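Local coordinates for protein lybatide 2 (PDB 5NGN) that is of unknown function but is one of the lybatides, cystine-rich wolfberry peptides with a cystine-stapled helical scaffold, here held by four disulfides, at residues 1-14 with 20-32. Numbering follows the deposited sequence.
With CCN (acetonitrile), chain E.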
loop_
_atom_site.group_PDB
_atom_site.type_symbol
_atom_site.label_atom_id
_atom_site.label_comp_id
_atom_site.label_asym_id
_atom_site.label_seq_id
_atom_site.Cartn_x
_atom_site.Cartn_y
_atom_site.Cartn_z
ATOM N N ASP A 1 2.437 -1.225 8.326
ATOM C CA ASP A 1 1.826 -0.223 7.389
ATOM C C ASP A 1 2.823 0.077 6.302
ATOM O O ASP A 1 3.738 -0.706 6.078
ATOM C CB ASP A 1 1.308 0.968 8.131
ATOM C CG ASP A 1 2.377 1.771 8.847
ATOM O OD1 ASP A 1 3.533 1.373 8.897
ATOM O OD2 ASP A 1 1.976 2.853 9.366
ATOM N N SER A 2 2.515 1.115 5.496
ATOM C CA SER A 2 3.394 1.440 4.366
ATOM C C SER A 2 3.506 0.296 3.385
ATOM O O SER A 2 4.493 0.104 2.714
ATOM C CB SER A 2 4.773 1.921 4.825
ATOM O OG SER A 2 4.646 2.958 5.770
ATOM N N CYS A 3 2.426 -0.493 3.318
ATOM C CA CYS A 3 2.285 -1.622 2.419
ATOM C C CYS A 3 2.994 -2.891 2.854
ATOM O O CYS A 3 3.104 -3.869 2.090
ATOM C CB CYS A 3 2.616 -1.311 0.927
ATOM S SG CYS A 3 1.639 0.029 0.263
ATOM N N SER A 4 3.349 -2.951 4.152
ATOM C CA SER A 4 3.986 -4.125 4.690
ATOM C C SER A 4 3.131 -5.412 4.584
ATOM O O SER A 4 3.689 -6.514 4.592
ATOM C CB SER A 4 4.383 -3.876 6.155
ATOM O OG SER A 4 3.253 -3.574 6.950
ATOM N N GLU A 5 1.820 -5.231 4.571
ATOM C CA GLU A 5 0.926 -6.401 4.369
ATOM C C GLU A 5 1.091 -7.080 3.057
ATOM O O GLU A 5 0.720 -8.245 2.978
ATOM C CB GLU A 5 -0.564 -6.007 4.586
ATOM C CG GLU A 5 -0.796 -5.357 5.953
ATOM C CD GLU A 5 -0.617 -3.849 5.965
ATOM O OE1 GLU A 5 0.054 -3.274 5.128
ATOM O OE2 GLU A 5 -1.181 -3.210 6.935
ATOM N N TYR A 6 1.575 -6.359 2.053
ATOM C CA TYR A 6 1.480 -6.819 0.687
ATOM C C TYR A 6 2.754 -6.819 -0.108
ATOM O O TYR A 6 2.822 -7.438 -1.165
ATOM C CB TYR A 6 0.521 -5.960 -0.039
ATOM C CG TYR A 6 -0.814 -5.787 0.571
ATOM C CD1 TYR A 6 -1.639 -6.911 0.823
ATOM C CD2 TYR A 6 -1.291 -4.558 0.941
ATOM C CE1 TYR A 6 -2.890 -6.744 1.371
ATOM C CE2 TYR A 6 -2.537 -4.384 1.527
ATOM C CZ TYR A 6 -3.373 -5.473 1.677
ATOM O OH TYR A 6 -4.599 -5.309 2.202
ATOM N N CYS A 7 3.810 -6.103 0.363
ATOM C CA CYS A 7 4.983 -5.759 -0.408
ATOM C C CYS A 7 6.217 -5.914 0.448
ATOM O O CYS A 7 6.147 -5.732 1.646
ATOM C CB CYS A 7 4.904 -4.273 -0.862
ATOM S SG CYS A 7 3.512 -3.722 -1.815
ATOM N N SER A 8 7.350 -6.130 -0.204
ATOM C CA SER A 8 8.624 -5.994 0.513
ATOM C C SER A 8 9.132 -4.574 0.497
ATOM O O SER A 8 9.829 -4.138 1.439
ATOM C CB SER A 8 9.657 -6.987 -0.036
ATOM O OG SER A 8 9.926 -6.641 -1.362
ATOM N N ASN A 9 8.782 -3.797 -0.491
ATOM C CA ASN A 9 9.131 -2.388 -0.436
ATOM C C ASN A 9 8.064 -1.609 0.313
ATOM O O ASN A 9 7.066 -2.147 0.705
ATOM C CB ASN A 9 9.486 -1.841 -1.738
ATOM C CG ASN A 9 8.301 -1.786 -2.643
ATOM O OD1 ASN A 9 7.625 -2.794 -2.843
ATOM N ND2 ASN A 9 8.032 -0.641 -3.171
ATOM N N ARG A 10 8.343 -0.319 0.520
ATOM C CA ARG A 10 7.616 0.469 1.469
ATOM C C ARG A 10 7.175 1.765 0.871
ATOM O O ARG A 10 7.991 2.541 0.313
ATOM C CB ARG A 10 8.498 0.756 2.679
ATOM C CG ARG A 10 8.901 -0.496 3.403
ATOM C CD ARG A 10 7.797 -0.978 4.297
ATOM N NE ARG A 10 8.039 -2.320 4.858
ATOM C CZ ARG A 10 7.697 -3.497 4.332
ATOM N NH1 ARG A 10 7.015 -3.476 3.171
ATOM N NH2 ARG A 10 7.910 -4.634 4.960
ATOM N N CYS A 11 5.883 2.038 1.007
ATOM C CA CYS A 11 5.265 3.233 0.442
ATOM C C CYS A 11 4.358 3.850 1.470
ATOM O O CYS A 11 3.161 3.656 1.506
ATOM C CB CYS A 11 4.463 2.917 -0.816
ATOM S SG CYS A 11 5.463 2.049 -2.094
ATOM N N PRO A 12 4.944 4.675 2.367
ATOM C CA PRO A 12 4.132 5.349 3.376
ATOM C C PRO A 12 3.068 6.295 2.858
ATOM O O PRO A 12 2.108 6.558 3.525
ATOM C CB PRO A 12 5.186 6.075 4.254
ATOM C CG PRO A 12 6.452 5.382 3.946
ATOM C CD PRO A 12 6.367 4.947 2.524
ATOM N N SER A 13 3.199 6.708 1.584
ATOM C CA SER A 13 2.206 7.566 0.966
ATOM C C SER A 13 0.880 6.917 0.736
ATOM O O SER A 13 -0.113 7.604 0.560
ATOM C CB SER A 13 2.726 8.148 -0.343
ATOM O OG SER A 13 3.884 8.945 -0.109
ATOM N N CYS A 14 0.845 5.563 0.831
ATOM C CA CYS A 14 -0.406 4.840 0.812
ATOM C C CYS A 14 -1.173 4.827 2.133
ATOM O O CYS A 14 -2.365 4.407 2.138
ATOM C CB CYS A 14 -0.140 3.377 0.421
ATOM S SG CYS A 14 0.413 3.078 -1.281
ATOM N N THR A 20 -10.022 -0.588 0.932
ATOM C CA THR A 20 -9.803 -0.950 -0.469
ATOM C C THR A 20 -8.797 -0.028 -1.152
ATOM O O THR A 20 -7.951 -0.471 -1.931
ATOM C CB THR A 20 -11.130 -1.097 -1.345
ATOM O OG1 THR A 20 -11.878 -2.229 -0.786
ATOM C CG2 THR A 20 -10.837 -1.348 -2.735
ATOM N N GLN A 21 -8.902 1.276 -0.854
ATOM C CA GLN A 21 -7.942 2.225 -1.426
ATOM C C GLN A 21 -6.523 1.960 -0.982
ATOM O O GLN A 21 -5.576 2.031 -1.794
ATOM C CB GLN A 21 -8.352 3.655 -1.173
ATOM C CG GLN A 21 -9.558 4.008 -2.045
ATOM C CD GLN A 21 -10.038 5.417 -1.929
ATOM O OE1 GLN A 21 -9.342 6.322 -2.372
ATOM N NE2 GLN A 21 -11.270 5.601 -1.485
ATOM N N TYR A 22 -6.314 1.650 0.284
ATOM C CA TYR A 22 -4.998 1.229 0.737
ATOM C C TYR A 22 -4.469 0.033 -0.039
ATOM O O TYR A 22 -3.331 0.028 -0.525
ATOM C CB TYR A 22 -5.030 0.923 2.252
ATOM C CG TYR A 22 -3.707 0.456 2.830
ATOM C CD1 TYR A 22 -2.675 1.344 3.027
ATOM C CD2 TYR A 22 -3.496 -0.866 3.184
ATOM C CE1 TYR A 22 -1.507 0.953 3.610
ATOM C CE2 TYR A 22 -2.326 -1.278 3.793
ATOM C CZ TYR A 22 -1.318 -0.341 4.001
ATOM O OH TYR A 22 -0.128 -0.747 4.585
ATOM N N THR A 23 -5.297 -1.019 -0.150
ATOM C CA THR A 23 -4.861 -2.215 -0.852
ATOM C C THR A 23 -4.514 -1.915 -2.345
ATOM O O THR A 23 -3.475 -2.371 -2.848
ATOM C CB THR A 23 -5.950 -3.307 -0.718
ATOM O OG1 THR A 23 -6.268 -3.499 0.668
ATOM C CG2 THR A 23 -5.487 -4.575 -1.368
ATOM N N LEU A 24 -5.414 -1.163 -2.998
ATOM C CA LEU A 24 -5.114 -0.721 -4.394
ATOM C C LEU A 24 -3.812 0.023 -4.520
ATOM O O LEU A 24 -2.974 -0.286 -5.354
ATOM C CB LEU A 24 -6.223 0.175 -4.862
ATOM C CG LEU A 24 -7.543 -0.522 -5.240
ATOM C CD1 LEU A 24 -8.620 0.495 -5.273
ATOM C CD2 LEU A 24 -7.405 -1.322 -6.492
ATOM N N CYS A 25 -3.621 0.998 -3.606
ATOM C CA CYS A 25 -2.381 1.738 -3.625
ATOM C C CYS A 25 -1.225 0.782 -3.532
ATOM O O CYS A 25 -0.245 0.879 -4.257
ATOM C CB CYS A 25 -2.407 2.730 -2.494
ATOM S SG CYS A 25 -1.051 3.934 -2.423
ATOM N N CYS A 26 -1.269 -0.127 -2.612
ATOM C CA CYS A 26 -0.137 -1.018 -2.393
ATOM C C CYS A 26 0.113 -1.958 -3.538
ATOM O O CYS A 26 1.242 -2.110 -3.962
ATOM C CB CYS A 26 -0.314 -1.794 -1.103
ATOM S SG CYS A 26 -0.261 -0.706 0.382
ATOM N N ILE A 27 -0.931 -2.610 -4.025
ATOM C CA ILE A 27 -0.639 -3.669 -5.013
ATOM C C ILE A 27 -0.492 -3.149 -6.446
ATOM O O ILE A 27 0.169 -3.809 -7.253
ATOM C CB ILE A 27 -1.606 -4.850 -4.977
ATOM C CG1 ILE A 27 -2.966 -4.437 -5.556
ATOM C CG2 ILE A 27 -1.695 -5.402 -3.556
ATOM C CD1 ILE A 27 -3.953 -5.613 -5.634
ATOM N N ASN A 28 -1.050 -1.988 -6.726
ATOM C CA ASN A 28 -0.922 -1.406 -8.105
ATOM C C ASN A 28 0.077 -0.304 -8.249
ATOM O O ASN A 28 0.534 -0.013 -9.343
ATOM C CB ASN A 28 -2.275 -0.915 -8.608
ATOM C CG ASN A 28 -3.325 -2.008 -8.706
ATOM O OD1 ASN A 28 -4.539 -1.734 -8.507
ATOM N ND2 ASN A 28 -2.879 -3.198 -9.012
ATOM N N ILE A 29 0.410 0.379 -7.155
ATOM C CA ILE A 29 1.305 1.509 -7.189
ATOM C C ILE A 29 2.585 1.191 -6.435
ATOM O O ILE A 29 3.686 1.407 -6.947
ATOM C CB ILE A 29 0.616 2.800 -6.739
ATOM C CG1 ILE A 29 -0.659 3.077 -7.561
ATOM C CG2 ILE A 29 1.625 3.971 -6.667
ATOM C CD1 ILE A 29 -1.512 4.163 -7.054
ATOM N N CYS A 30 2.503 0.680 -5.191
ATOM C CA CYS A 30 3.741 0.402 -4.466
ATOM C C CYS A 30 4.522 -0.784 -4.984
ATOM O O CYS A 30 5.747 -0.660 -5.237
ATOM C CB CYS A 30 3.388 0.128 -2.986
ATOM S SG CYS A 30 4.838 0.066 -1.930
ATOM N N CYS A 31 3.873 -1.917 -5.185
ATOM C CA CYS A 31 4.605 -3.139 -5.639
ATOM C C CYS A 31 3.883 -3.963 -6.683
ATOM O O CYS A 31 3.600 -5.144 -6.466
ATOM C CB CYS A 31 4.975 -4.005 -4.453
ATOM S SG CYS A 31 3.650 -4.781 -3.523
ATOM N N PRO A 32 3.535 -3.343 -7.808
ATOM C CA PRO A 32 2.858 -4.177 -8.852
ATOM C C PRO A 32 3.775 -5.317 -9.446
ATOM O O PRO A 32 4.978 -5.045 -9.472
ATOM C CB PRO A 32 2.526 -3.147 -9.914
ATOM C CG PRO A 32 3.486 -2.066 -9.746
ATOM C CD PRO A 32 3.791 -1.978 -8.241
HETATM N N CCN E . 12.899 -0.931 3.317
HETATM C C1 CCN E . 12.355 -1.702 3.984
HETATM C C2 CCN E . 11.628 -2.661 4.826
#
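The disulfide C3–C26 lies at the centre, its C3 SG also 3.7 Å from CB of C30. Beside it C11–C30 and C14–C25 join the same loop to the helix, while C7–C31 joins the loop to the first residue past the helix. C25 and C30 both carry SG trans to the backbone N, chi1 -172° and -170°, a torsion that turns each sulfur toward the loop, to C14 and C11 in turn. C26 SG sits 3.7 Å above one face of the Y22 ring, toward its rim, and at the edge of the Y6 ring, whose CD2 packs 3.6 Å from CB of C26. The two tyrosines meet obliquely through their CE2 atoms, and E5 CB covers the centre of one Y6 face. Farther out, the Y22 hydroxyl is held twice: it accepts from N of C3 and donates to OE1 of E5 at 2.6 Å, on the syn side, with carboxylate and ring planes 80° apart. With an alanine at Y22, the C3 N-H and the E5 carboxylate would probably lose their shared partner, and C26 SG the ring face that covers it. Y6 OH and T23 OG1 are hydrogen-bonded at 2.9 Å, and T23 OG1 has a second partner in the backbone O of Q19. At the opposite end of the contact, ND2 of N9 donates to O of C30 at 3.1 Å, nearly straight but from above the carbonyl plane. Three staples thus tie loop 1-14 to the C-terminal half of helix 19-30, the chain's one helix, across its pi-type turn at 25-30, and the fourth fastens the residue that follows; there are no strands.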